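Local coordinates for thyroid hormone-inducible hepatic protein (Mus musculus, PDB 3ONT) that helps regulate lipogenesis, especially in the lactating mammary gland, and is important for making triglycerides with medium-length fatty acid chains, at residues L39-L44 against V51-P56; R27-V32 against T63-I68; D20-V25 against V70-G75. All blocks are in the same frame, centred on the assembly; numbering follows the deposited sequence.

Interaction 1: residues L39-L44 against V51-P56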
ATOM      1  N   LEU A  39       8.337 -21.219 -20.926  1.00 43.21           N
ATOM      2  CA  LEU A  39       9.038 -20.042 -20.394  1.00 42.21           C
ATOM      3  C   LEU A  39      10.360 -20.399 -19.717  1.00 42.74           C
ATOM      4  O   LEU A  39      11.209 -19.528 -19.527  1.00 44.78           O
ATOM      5  CB  LEU A  39       8.157 -19.268 -19.410  1.00 41.62           C
ATOM      6  CG  LEU A  39       6.835 -18.662 -19.894  1.00 42.35           C
ATOM      7  CD1 LEU A  39       6.043 -17.990 -18.750  1.00 41.39           C
ATOM      8  CD2 LEU A  39       7.063 -17.643 -21.019  1.00 42.64           C
ATOM      9  N   ARG A  40      10.557 -21.659 -19.347  1.00 42.96           N
ATOM     10  CA  ARG A  40      11.842 -22.057 -18.736  1.00 44.21           C
ATOM     11  C   ARG A  40      12.930 -21.777 -19.756  1.00 45.80           C
ATOM     12  O   ARG A  40      12.711 -21.937 -20.975  1.00 45.37           O
ATOM     13  CB  ARG A  40      11.877 -23.542 -18.431  1.00 42.87           C
ATOM     14  CG  ARG A  40      10.849 -24.030 -17.486  1.00 42.27           C
ATOM     15  CD  ARG A  40      11.457 -24.285 -16.162  1.00 46.01           C
ATOM     16  NE  ARG A  40      10.518 -24.943 -15.259  1.00 48.09           N
ATOM     17  CZ  ARG A  40      10.627 -24.939 -13.934  1.00 50.86           C
ATOM     18  NH1 ARG A  40      11.624 -24.295 -13.347  1.00 53.20           N
ATOM     19  NH2 ARG A  40       9.731 -25.558 -13.190  1.00 52.45           N
ATOM     20  N   ASP A  41      14.083 -21.336 -19.268  1.00 47.81           N
ATOM     21  CA  ASP A  41      15.267 -21.125 -20.111  1.00 51.00           C
ATOM     22  C   ASP A  41      15.199 -19.933 -21.059  1.00 52.64           C
ATOM     23  O   ASP A  41      16.022 -19.834 -21.969  1.00 54.66           O
ATOM     24  CB  ASP A  41      15.568 -22.380 -20.923  1.00 50.56           C
ATOM     25  CG  ASP A  41      15.862 -23.573 -20.052  1.00 52.49           C
ATOM     26  OD1 ASP A  41      16.388 -23.350 -18.927  1.00 52.58           O
ATOM     27  OD2 ASP A  41      15.575 -24.720 -20.503  1.00 50.88           O
ATOM     28  N   VAL A  42      14.198 -19.067 -20.891  1.00 53.82           N
ATOM     29  CA  VAL A  42      14.128 -17.814 -21.638  1.00 55.39           C
ATOM     30  C   VAL A  42      14.727 -16.809 -20.693  1.00 59.62           C
ATOM     31  O   VAL A  42      14.238 -16.643 -19.567  1.00 58.00           O
ATOM     32  CB  VAL A  42      12.687 -17.402 -22.002  1.00 53.64           C
ATOM     33  CG1 VAL A  42      12.662 -15.992 -22.589  1.00 52.30           C
ATOM     34  CG2 VAL A  42      12.069 -18.393 -22.978  1.00 50.65           C
ATOM     35  N   GLN A  43      15.812 -16.173 -21.141  1.00 65.83           N
ATOM     36  CA  GLN A  43      16.569 -15.256 -20.295  1.00 71.56           C
ATOM     37  C   GLN A  43      15.841 -13.961 -19.972  1.00 73.32           C
ATOM     38  O   GLN A  43      15.078 -13.431 -20.787  1.00 72.54           O
ATOM     39  CB  GLN A  43      17.969 -14.998 -20.850  1.00 75.42           C
ATOM     40  CG  GLN A  43      18.972 -16.100 -20.477  1.00 80.02           C
ATOM     41  CD  GLN A  43      18.655 -16.817 -19.139  1.00 81.18           C
ATOM     42  OE1 GLN A  43      18.828 -18.041 -19.039  1.00 80.39           O
ATOM     43  NE2 GLN A  43      18.183 -16.054 -18.112  1.00 81.80           N
ATOM     44  N   LEU A  44      16.064 -13.486 -18.755  1.00 77.21           N
ATOM     45  CA  LEU A  44      15.467 -12.241 -18.282  1.00 80.99           C
ATOM     46  C   LEU A  44      16.130 -11.021 -18.928  1.00 86.39           C
ATOM     47  O   LEU A  44      15.442 -10.070 -19.308  1.00 86.08           O
ATOM     48  CB  LEU A  44      15.571 -12.161 -16.758  1.00 80.67           C
ATOM     49  CG  LEU A  44      14.642 -13.108 -16.012  1.00 77.49           C
ATOM     50  CD1 LEU A  44      15.031 -13.234 -14.552  1.00 79.02           C
ATOM     51  CD2 LEU A  44      13.244 -12.596 -16.149  1.00 75.72           C
ATOM     52  N   VAL A  51      24.658 -14.533 -17.807  1.00152.67           N
ATOM     53  CA  VAL A  51      23.648 -15.388 -17.153  1.00146.26           C
ATOM     54  C   VAL A  51      23.827 -16.883 -17.488  1.00142.77           C
ATOM     55  O   VAL A  51      23.698 -17.294 -18.648  1.00141.24           O
ATOM     56  CB  VAL A  51      22.192 -14.918 -17.449  1.00143.02           C
ATOM     57  CG1 VAL A  51      21.183 -15.815 -16.741  1.00139.53           C
ATOM     58  CG2 VAL A  51      21.994 -13.465 -17.017  1.00144.48           C
ATOM     59  N   GLN A  52      24.111 -17.675 -16.448  1.00140.68           N
ATOM     60  CA  GLN A  52      24.392 -19.118 -16.554  1.00136.93           C
ATOM     61  C   GLN A  52      23.113 -19.965 -16.627  1.00130.23           C
ATOM     62  O   GLN A  52      22.006 -19.423 -16.668  1.00127.78           O
ATOM     63  CB  GLN A  52      25.241 -19.574 -15.346  1.00140.67           C
ATOM     64  CG  GLN A  52      24.444 -19.732 -14.015  1.00140.17           C
ATOM     65  CD  GLN A  52      24.619 -18.462 -13.083  1.00142.94           C
ATOM     66  OE1 GLN A  52      24.190 -18.454 -11.907  1.00143.46           O
ATOM     67  NE2 GLN A  52      25.246 -17.394 -13.601  1.00144.87           N
ATOM     68  N   ASP A  53      23.278 -21.292 -16.648  1.00126.53           N
ATOM     69  CA  ASP A  53      22.162 -22.221 -16.423  1.00120.34           C
ATOM     70  C   ASP A  53      21.957 -22.427 -14.915  1.00118.88           C
ATOM     71  O   ASP A  53      22.920 -22.674 -14.178  1.00122.09           O
ATOM     72  CB  ASP A  53      22.402 -23.575 -17.120  1.00119.56           C
ATOM     73  CG  ASP A  53      21.170 -24.491 -17.079  1.00116.85           C
ATOM     74  OD1 ASP A  53      21.333 -25.727 -16.983  1.00116.70           O
ATOM     75  OD2 ASP A  53      20.034 -23.976 -17.140  1.00114.51           O
ATOM     76  N   GLY A  54      20.705 -22.320 -14.467  1.00113.12           N
ATOM     77  CA  GLY A  54      20.358 -22.512 -13.050  1.00109.61           C
ATOM     78  C   GLY A  54      19.945 -21.235 -12.336  1.00105.80           C
ATOM     79  O   GLY A  54      19.340 -21.284 -11.258  1.00106.51           O
ATOM     80  N   ALA A  55      20.291 -20.093 -12.934  1.00101.17           N
ATOM     81  CA  ALA A  55      19.856 -18.777 -12.462  1.00 96.22           C
ATOM     82  C   ALA A  55      18.376 -18.573 -12.796  1.00 88.91           C
ATOM     83  O   ALA A  55      17.810 -19.348 -13.572  1.00 87.45           O
ATOM     84  CB  ALA A  55      20.711 -17.679 -13.102  1.00 97.79           C
ATOM     85  N   PRO A  56      17.734 -17.561 -12.186  1.00 84.15           N
ATOM     86  CA  PRO A  56      16.379 -17.111 -12.524  1.00 77.99           C
ATOM     87  C   PRO A  56      16.148 -16.771 -14.005  1.00 72.91           C
ATOM     88  O   PRO A  56      16.982 -16.113 -14.642  1.00 74.02           O
ATOM     89  CB  PRO A  56      16.237 -15.845 -11.693  1.00 79.30           C
ATOM     90  CG  PRO A  56      17.023 -16.147 -10.469  1.00 83.26           C
ATOM     91  CD  PRO A  56      18.188 -16.982 -10.908  1.00 85.97           C
TER

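Interaction 2: residues R27-V32 against T63-I68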
ATOM      1  N   ARG A  27      -4.249 -11.929 -14.715  1.00 56.07           N
ATOM      2  CA  ARG A  27      -5.223 -12.981 -15.041  1.00 59.01           C
ATOM      3  C   ARG A  27      -5.275 -13.278 -16.534  1.00 58.35           C
ATOM      4  O   ARG A  27      -5.331 -14.446 -16.934  1.00 58.52           O
ATOM      5  CB  ARG A  27      -6.603 -12.697 -14.484  1.00 63.08           C
ATOM      6  CG  ARG A  27      -6.709 -13.087 -13.017  1.00 69.89           C
ATOM      7  CD  ARG A  27      -7.743 -12.223 -12.292  1.00 76.04           C
ATOM      8  NE  ARG A  27      -7.837 -12.555 -10.869  1.00 81.04           N
ATOM      9  CZ  ARG A  27      -8.493 -13.609 -10.378  1.00 84.39           C
ATOM     10  NH1 ARG A  27      -9.118 -14.461 -11.194  1.00 85.89           N
ATOM     11  NH2 ARG A  27      -8.514 -13.815  -9.063  1.00 85.89           N
ATOM     12  N   ASN A  28      -5.217 -12.232 -17.351  1.00 56.44           N
ATOM     13  CA  ASN A  28      -5.097 -12.424 -18.769  1.00 57.00           C
ATOM     14  C   ASN A  28      -3.819 -13.168 -19.144  1.00 57.15           C
ATOM     15  O   ASN A  28      -3.851 -14.049 -20.026  1.00 58.78           O
ATOM     16  CB  ASN A  28      -5.159 -11.112 -19.534  1.00 56.73           C
ATOM     17  CG  ASN A  28      -5.188 -11.338 -21.032  1.00 58.90           C
ATOM     18  OD1 ASN A  28      -4.254 -10.972 -21.740  1.00 58.15           O
ATOM     19  ND2 ASN A  28      -6.244 -12.004 -21.518  1.00 59.87           N
HETATM   20  N   MSE A  29      -2.707 -12.810 -18.491  1.00 55.51           N
HETATM   21  CA  MSE A  29      -1.432 -13.481 -18.695  1.00 54.24           C
HETATM   22  C   MSE A  29      -1.587 -14.974 -18.426  1.00 56.09           C
HETATM   23  O   MSE A  29      -1.090 -15.801 -19.200  1.00 56.46           O
HETATM   24  CB  MSE A  29      -0.357 -12.904 -17.781  1.00 52.64           C
HETATM   25  CG  MSE A  29       1.031 -13.428 -18.049  1.00 51.26           C
HETATM   26 SE   MSE A  29       2.354 -12.844 -16.742  1.00 52.70          SE
HETATM   27  CE  MSE A  29       1.640 -13.779 -15.175  1.00 49.68           C
ATOM     28  N   GLU A  30      -2.283 -15.328 -17.352  1.00 57.41           N
ATOM     29  CA  GLU A  30      -2.470 -16.735 -17.045  1.00 60.09           C
ATOM     30  C   GLU A  30      -3.376 -17.475 -18.031  1.00 61.90           C
ATOM     31  O   GLU A  30      -3.168 -18.659 -18.259  1.00 62.88           O
ATOM     32  CB  GLU A  30      -2.947 -16.937 -15.620  1.00 62.17           C
ATOM     33  CG  GLU A  30      -1.979 -16.405 -14.595  1.00 65.69           C
ATOM     34  CD  GLU A  30      -2.616 -16.300 -13.215  1.00 69.69           C
ATOM     35  OE1 GLU A  30      -3.343 -17.234 -12.823  1.00 74.16           O
ATOM     36  OE2 GLU A  30      -2.404 -15.288 -12.516  1.00 71.54           O
ATOM     37  N   GLN A  31      -4.357 -16.804 -18.626  1.00 63.43           N
ATOM     38  CA  GLN A  31      -5.173 -17.455 -19.650  1.00 66.37           C
ATOM     39  C   GLN A  31      -4.310 -17.733 -20.857  1.00 64.24           C
ATOM     40  O   GLN A  31      -4.403 -18.800 -21.438  1.00 66.83           O
ATOM     41  CB  GLN A  31      -6.367 -16.614 -20.099  1.00 70.15           C
ATOM     42  CG  GLN A  31      -7.269 -16.095 -18.991  1.00 77.10           C
ATOM     43  CD  GLN A  31      -8.008 -17.195 -18.237  1.00 81.53           C
ATOM     44  OE1 GLN A  31      -8.437 -18.207 -18.822  1.00 85.12           O
ATOM     45  NE2 GLN A  31      -8.189 -16.987 -16.928  1.00 83.38           N
ATOM     46  N   VAL A  32      -3.470 -16.770 -21.224  1.00 60.80           N
ATOM     47  CA  VAL A  32      -2.659 -16.836 -22.447  1.00 58.22           C
ATOM     48  C   VAL A  32      -1.510 -17.846 -22.363  1.00 56.80           C
ATOM     49  O   VAL A  32      -1.274 -18.621 -23.307  1.00 58.28           O
ATOM     50  CB  VAL A  32      -2.106 -15.436 -22.822  1.00 57.25           C
ATOM     51  CG1 VAL A  32      -0.996 -15.526 -23.861  1.00 54.10           C
ATOM     52  CG2 VAL A  32      -3.236 -14.527 -23.307  1.00 57.78           C
ATOM     53  N   THR A  63       6.273 -16.592 -12.378  1.00 47.01           N
ATOM     54  CA  THR A  63       5.859 -17.059 -11.067  1.00 47.83           C
ATOM     55  C   THR A  63       5.718 -15.923 -10.054  1.00 49.37           C
ATOM     56  O   THR A  63       4.738 -15.870  -9.302  1.00 51.39           O
ATOM     57  CB  THR A  63       6.835 -18.102 -10.581  1.00 47.61           C
ATOM     58  OG1 THR A  63       6.677 -19.238 -11.421  1.00 49.49           O
ATOM     59  CG2 THR A  63       6.559 -18.533  -9.173  1.00 48.17           C
HETATM   60  N   MSE A  64       6.681 -15.007 -10.040  1.00 49.42           N
HETATM   61  CA  MSE A  64       6.652 -13.893  -9.107  1.00 49.57           C
HETATM   62  C   MSE A  64       5.425 -13.020  -9.369  1.00 48.97           C
HETATM   63  O   MSE A  64       4.708 -12.648  -8.436  1.00 48.46           O
HETATM   64  CB  MSE A  64       7.936 -13.073  -9.207  1.00 50.27           C
HETATM   65  CG  MSE A  64       8.032 -11.989  -8.149  1.00 51.89           C
HETATM   66 SE   MSE A  64       9.487 -10.683  -8.416  1.00 59.17          SE
HETATM   67  CE  MSE A  64       8.759  -9.804 -10.015  1.00 50.13           C
ATOM     68  N   LEU A  65       5.202 -12.698 -10.642  1.00 48.73           N
ATOM     69  CA  LEU A  65       4.058 -11.913 -11.052  1.00 49.26           C
ATOM     70  C   LEU A  65       2.774 -12.534 -10.507  1.00 51.46           C
ATOM     71  O   LEU A  65       1.956 -11.836  -9.904  1.00 52.15           O
ATOM     72  CB  LEU A  65       4.009 -11.817 -12.570  1.00 49.10           C
ATOM     73  CG  LEU A  65       5.085 -10.974 -13.257  1.00 48.94           C
ATOM     74  CD1 LEU A  65       4.931 -11.084 -14.757  1.00 48.41           C
ATOM     75  CD2 LEU A  65       4.997  -9.528 -12.826  1.00 48.12           C
ATOM     76  N   LYS A  66       2.615 -13.848 -10.677  1.00 52.67           N
ATOM     77  CA  LYS A  66       1.439 -14.547 -10.167  1.00 54.36           C
ATOM     78  C   LYS A  66       1.366 -14.461  -8.664  1.00 55.77           C
ATOM     79  O   LYS A  66       0.287 -14.330  -8.072  1.00 58.15           O
ATOM     80  CB  LYS A  66       1.441 -16.005 -10.590  1.00 55.19           C
ATOM     81  CG  LYS A  66       0.938 -16.216 -12.012  1.00 56.43           C
ATOM     82  CD  LYS A  66       1.558 -17.455 -12.638  1.00 58.62           C
ATOM     83  CE  LYS A  66       0.991 -18.776 -12.110  1.00 61.26           C
ATOM     84  NZ  LYS A  66       2.088 -19.787 -12.165  1.00 63.54           N
ATOM     85  N   SER A  67       2.522 -14.510  -8.036  1.00 55.90           N
ATOM     86  CA  SER A  67       2.560 -14.585  -6.592  1.00 57.26           C
ATOM     87  C   SER A  67       2.144 -13.247  -5.946  1.00 57.39           C
ATOM     88  O   SER A  67       1.424 -13.211  -4.942  1.00 58.91           O
ATOM     89  CB  SER A  67       3.943 -15.023  -6.167  1.00 56.80           C
ATOM     90  OG  SER A  67       4.012 -15.055  -4.773  1.00 61.39           O
ATOM     91  N   ILE A  68       2.586 -12.150  -6.545  1.00 56.19           N
ATOM     92  CA  ILE A  68       2.183 -10.828  -6.124  1.00 55.78           C
ATOM     93  C   ILE A  68       0.693 -10.634  -6.407  1.00 57.87           C
ATOM     94  O   ILE A  68      -0.045 -10.109  -5.578  1.00 58.77           O
ATOM     95  CB  ILE A  68       3.018  -9.779  -6.842  1.00 54.26           C
ATOM     96  CG1 ILE A  68       4.453  -9.832  -6.312  1.00 52.73           C
ATOM     97  CG2 ILE A  68       2.383  -8.399  -6.704  1.00 53.66           C
ATOM     98  CD1 ILE A  68       5.380  -8.884  -6.988  1.00 51.68           C
TER

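Interaction 3: residues D20-V25 against V70-G75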
ATOM      1  N   ASP A  20      -6.347  -3.328  -9.493  1.00 70.88           N
ATOM      2  CA  ASP A  20      -7.052  -4.292 -10.319  1.00 71.92           C
ATOM      3  C   ASP A  20      -6.794  -4.224 -11.822  1.00 69.51           C
ATOM      4  O   ASP A  20      -7.193  -5.132 -12.540  1.00 69.35           O
ATOM      5  CB  ASP A  20      -8.515  -4.546  -9.902  1.00 76.16           C
ATOM      6  CG  ASP A  20      -9.402  -3.357 -10.094  1.00 78.96           C
ATOM      7  OD1 ASP A  20      -9.508  -2.867 -11.244  1.00 80.16           O
ATOM      8  OD2 ASP A  20     -10.030  -2.943  -9.092  1.00 81.67           O
ATOM      9  N   ARG A  21      -6.084  -3.193 -12.282  1.00 67.38           N
ATOM     10  CA  ARG A  21      -5.506  -3.224 -13.625  1.00 66.46           C
ATOM     11  C   ARG A  21      -4.416  -4.310 -13.648  1.00 64.20           C
ATOM     12  O   ARG A  21      -4.337  -5.131 -14.574  1.00 63.54           O
ATOM     13  CB  ARG A  21      -4.909  -1.883 -14.001  1.00 68.19           C
ATOM     14  CG  ARG A  21      -5.141  -1.548 -15.437  1.00 74.79           C
ATOM     15  CD  ARG A  21      -3.985  -0.756 -16.062  1.00 79.07           C
ATOM     16  NE  ARG A  21      -3.870  -1.067 -17.499  1.00 83.23           N
ATOM     17  CZ  ARG A  21      -2.771  -0.885 -18.239  1.00 84.96           C
ATOM     18  NH1 ARG A  21      -1.665  -0.383 -17.695  1.00 85.26           N
ATOM     19  NH2 ARG A  21      -2.778  -1.217 -19.533  1.00 86.95           N
ATOM     20  N   TYR A  22      -3.604  -4.332 -12.593  1.00 61.29           N
ATOM     21  CA  TYR A  22      -2.582  -5.339 -12.448  1.00 58.78           C
ATOM     22  C   TYR A  22      -3.193  -6.729 -12.409  1.00 59.13           C
ATOM     23  O   TYR A  22      -2.764  -7.634 -13.149  1.00 59.56           O
ATOM     24  CB  TYR A  22      -1.755  -5.098 -11.199  1.00 57.30           C
ATOM     25  CG  TYR A  22      -0.714  -6.160 -10.991  1.00 55.35           C
ATOM     26  CD1 TYR A  22       0.466  -6.162 -11.738  1.00 55.10           C
ATOM     27  CD2 TYR A  22      -0.902  -7.162 -10.051  1.00 54.11           C
ATOM     28  CE1 TYR A  22       1.423  -7.138 -11.558  1.00 53.44           C
ATOM     29  CE2 TYR A  22       0.062  -8.131  -9.854  1.00 54.64           C
ATOM     30  CZ  TYR A  22       1.216  -8.113 -10.618  1.00 53.37           C
ATOM     31  OH  TYR A  22       2.157  -9.094 -10.435  1.00 54.30           O
ATOM     32  N   SER A  23      -4.203  -6.887 -11.558  1.00 58.73           N
ATOM     33  CA  SER A  23      -4.887  -8.156 -11.409  1.00 57.94           C
ATOM     34  C   SER A  23      -5.516  -8.615 -12.725  1.00 57.91           C
ATOM     35  O   SER A  23      -5.552  -9.816 -13.013  1.00 58.13           O
ATOM     36  CB  SER A  23      -5.963  -8.041 -10.340  1.00 59.33           C
ATOM     37  OG  SER A  23      -6.625  -9.277 -10.169  1.00 60.90           O
ATOM     38  N   ALA A  24      -6.011  -7.669 -13.520  1.00 57.04           N
ATOM     39  CA  ALA A  24      -6.642  -8.027 -14.796  1.00 57.32           C
ATOM     40  C   ALA A  24      -5.565  -8.471 -15.780  1.00 56.10           C
ATOM     41  O   ALA A  24      -5.735  -9.455 -16.473  1.00 57.54           O
ATOM     42  CB  ALA A  24      -7.454  -6.874 -15.369  1.00 56.80           C
ATOM     43  N   VAL A  25      -4.444  -7.762 -15.814  1.00 54.01           N
ATOM     44  CA  VAL A  25      -3.384  -8.104 -16.744  1.00 52.05           C
ATOM     45  C   VAL A  25      -2.764  -9.466 -16.391  1.00 51.89           C
ATOM     46  O   VAL A  25      -2.498 -10.296 -17.272  1.00 50.75           O
ATOM     47  CB  VAL A  25      -2.342  -6.982 -16.807  1.00 50.92           C
ATOM     48  CG1 VAL A  25      -1.077  -7.451 -17.506  1.00 49.21           C
ATOM     49  CG2 VAL A  25      -2.937  -5.798 -17.546  1.00 49.20           C
ATOM     50  N   VAL A  70      -1.607 -12.854  -6.321  1.00 65.66           N
ATOM     51  CA  VAL A  70      -2.384 -13.568  -5.292  1.00 68.57           C
ATOM     52  C   VAL A  70      -2.564 -12.678  -4.053  1.00 70.37           C
ATOM     53  O   VAL A  70      -3.599 -12.720  -3.385  1.00 72.18           O
ATOM     54  CB  VAL A  70      -1.752 -14.947  -4.926  1.00 69.16           C
ATOM     55  CG1 VAL A  70      -2.316 -15.497  -3.621  1.00 70.37           C
ATOM     56  CG2 VAL A  70      -1.954 -15.946  -6.060  1.00 68.24           C
ATOM     57  N   GLU A  71      -1.563 -11.852  -3.763  1.00 70.68           N
ATOM     58  CA  GLU A  71      -1.648 -10.958  -2.619  1.00 72.21           C
ATOM     59  C   GLU A  71      -2.503  -9.720  -2.898  1.00 70.93           C
ATOM     60  O   GLU A  71      -3.243  -9.268  -2.034  1.00 72.21           O
ATOM     61  CB  GLU A  71      -0.262 -10.627  -2.091  1.00 73.38           C
ATOM     62  CG  GLU A  71       0.194 -11.715  -1.122  1.00 81.31           C
ATOM     63  CD  GLU A  71       1.681 -11.676  -0.756  1.00 84.42           C
ATOM     64  OE1 GLU A  71       2.498 -11.005  -1.456  1.00 85.43           O
ATOM     65  OE2 GLU A  71       2.028 -12.342   0.257  1.00 88.12           O
ATOM     66  N   VAL A  72      -2.417  -9.200  -4.113  1.00 68.58           N
ATOM     67  CA  VAL A  72      -3.264  -8.124  -4.556  1.00 66.83           C
ATOM     68  C   VAL A  72      -4.726  -8.554  -4.519  1.00 69.99           C
ATOM     69  O   VAL A  72      -5.584  -7.758  -4.188  1.00 71.75           O
ATOM     70  CB  VAL A  72      -2.876  -7.678  -5.973  1.00 65.49           C
ATOM     71  CG1 VAL A  72      -3.918  -6.748  -6.564  1.00 64.70           C
ATOM     72  CG2 VAL A  72      -1.490  -7.030  -5.978  1.00 62.31           C
ATOM     73  N   ASP A  73      -5.009  -9.813  -4.844  1.00 72.97           N
ATOM     74  CA  ASP A  73      -6.389 -10.314  -4.927  1.00 76.53           C
ATOM     75  C   ASP A  73      -7.019 -10.623  -3.572  1.00 79.49           C
ATOM     76  O   ASP A  73      -8.246 -10.699  -3.459  1.00 81.86           O
ATOM     77  CB  ASP A  73      -6.472 -11.556  -5.821  1.00 77.05           C
ATOM     78  CG  ASP A  73      -6.370 -11.224  -7.300  1.00 77.04           C
ATOM     79  OD1 ASP A  73      -6.565 -10.052  -7.669  1.00 75.69           O
ATOM     80  OD2 ASP A  73      -6.087 -12.145  -8.103  1.00 78.80           O
ATOM     81  N   HIS A  74      -6.180 -10.830  -2.559  1.00 80.47           N
ATOM     82  CA  HIS A  74      -6.650 -11.111  -1.206  1.00 84.35           C
ATOM     83  C   HIS A  74      -6.779  -9.829  -0.385  1.00 83.98           C
ATOM     84  O   HIS A  74      -6.886  -9.886   0.841  1.00 84.30           O
ATOM     85  CB  HIS A  74      -5.741 -12.126  -0.507  1.00 86.05           C
ATOM     86  CG  HIS A  74      -6.004 -13.542  -0.912  1.00 90.02           C
ATOM     87  ND1 HIS A  74      -5.510 -14.088  -2.080  1.00 89.53           N
ATOM     88  CD2 HIS A  74      -6.723 -14.522  -0.314  1.00 93.92           C
ATOM     89  CE1 HIS A  74      -5.909 -15.342  -2.181  1.00 92.44           C
ATOM     90  NE2 HIS A  74      -6.647 -15.631  -1.123  1.00 95.57           N
ATOM     91  N   GLY A  75      -6.787  -8.694  -1.086  1.00 83.61           N
ATOM     92  CA  GLY A  75      -6.803  -7.362  -0.484  1.00 85.48           C
ATOM     93  C   GLY A  75      -5.554  -7.017   0.321  1.00 86.44           C
ATOM     94  O   GLY A  75      -5.537  -6.011   1.037  1.00 86.32           O
TER

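Interaction 1: residues L39-L44 against V51-P56
The flat amide of Q43 turns one face to V51, whose CG1 stands over it, 3.6 Å from Q43 CD. The backbone O of Q52 lies on that same side, farther off, and P56 O comes near the end of the group, but no hydrogen bond forms across the contact. Which end of the amide is oxygen and which nitrogen is uncertain, so the packing over its face carries more meaning than its polar atoms. The other flat pair is D41 and D53, whose carboxylates are turned 64° against each other, with D41 OD1 4.1 Å from D53 OD2. Apolar contact is added at the C-terminal end of 39-44, where L44 CD1 lies 4.1 Å from P56 CB. The carbonyl oxygen of the proline is also close, with L44 CD1 3.5 Å from P56 O. The bend at chi2 (-29°) folds the Q43 chain back, and the Q43 and V51 side chains lie alongside one another, pointing in opposite directions. A leucine here has no amide plane, and V51 CG1 would probably be left without the flat surface it rests on. Both segments belong to the long loop joining helix 15-32 to helix 58-73. Residues L39 to V42 form a type II beta turn, closed by a weak bond from V42 N to L39 O, and D41 occupies its third position with positive phi. The loop is tied to the following helix region by the D41 N bond to D57 OD1 and by the packing of L44 on Y61, while L39 meets Y144 of the second subunit. With no hydrogen bond and two acidic groups facing each other at the surface, the contact is loose packing in which the carboxylates probably repel somewhat.

Interaction 2: residues R27-V32 against T63-I68
M29, a selenomethionine, sends CG anti to its backbone N (chi1 -173°) and then bends at chi3, which carries SE and CE across to L65 and K66. This is helix-to-helix packing in the alpha-helical bundle of Spot 14: helix 15-32 meets helix 58-73 with their local axes 10.8 Å apart at closest approach, running in broadly opposing directions at 135°. M29 SE reaches L65 CD1 at 3.7 Å, the two side chains crossing at about a right angle. The methyl M29 CE lies 4.0 Å from L65 CB. The same methyl touches K66, whose side chain M29 also crosses nearly squarely, so the end of M29 touches two successive residues of the facing helix. M29 and L65 are buried, and both also pack against the second subunit, M29 on its T141 and L65 on its A137. Toward the outside, E30 runs extended past its CG and lies obliquely over the aliphatic part of K66. Although the two residues carry opposite charges, E30 OE1 and K66 NZ are 6.0 Å apart and make no salt bridge, because the lysine bends at chi3 and chi4 and takes its amine elsewhere. What meets E30 is instead the lysine's methylene: OE2 of E30 lies 3.5 Å from K66 CG.

Interaction 3: residues D20-V25 against V70-G75
S23 OG donates a hydrogen bond of 2.6 Å to D73 OD1, reaching the oxygen on its syn lone pair. The serine hydroxyl is placed anti to its backbone N (chi1 -179°), which aims it at the helix opposite. Beside this polar link, Y22 and V72 make the apolar one, crossing obliquely with Y22 CD2 4.1 Å from V72 CG2. Together they join helix 15-32 to the C-terminal part of helix 58-73 in the helical bundle. In the second shell, D73 OD2 takes a salt bridge from R27 NH2, one helical turn beyond S23, and the Y22 hydroxyl hydrogen-bonds to L65 O, which holds the far end of the ring. V72 packs on F119 of its own chain and on L130 of the second subunit. Just past D73, H74 folds its ring back so that ND1 donates to V70 O (2.7 Å, 159°), the carbonyl lying near the ring plane. The D73 carboxylate thus has each oxygen held by a different residue of helix 15-32, which restricts its rotation, and the nearby arginine would probably help stabilise its negative charge.

Overall arrangement
From the N terminus, helix 15-32 supplies the first segments of interactions 3 and 2, and helix 58-73 supplies their partners in reverse order, as expected of two helices running in broadly opposite directions. Interaction 3 closes the widest loop; interaction 2 is nested inside it, and interaction 1, wholly within the connecting loop, is nested inside both. None of them cross. Interactions 2 and 3 have centres about 10 Å apart and touch directly, forming one continuous interface between the two helices. Interaction 1 lies farther out, its centre about 18 Å from that of interaction 2, where it brings two parts of the connection together. All three also touch the second subunit of the homodimer.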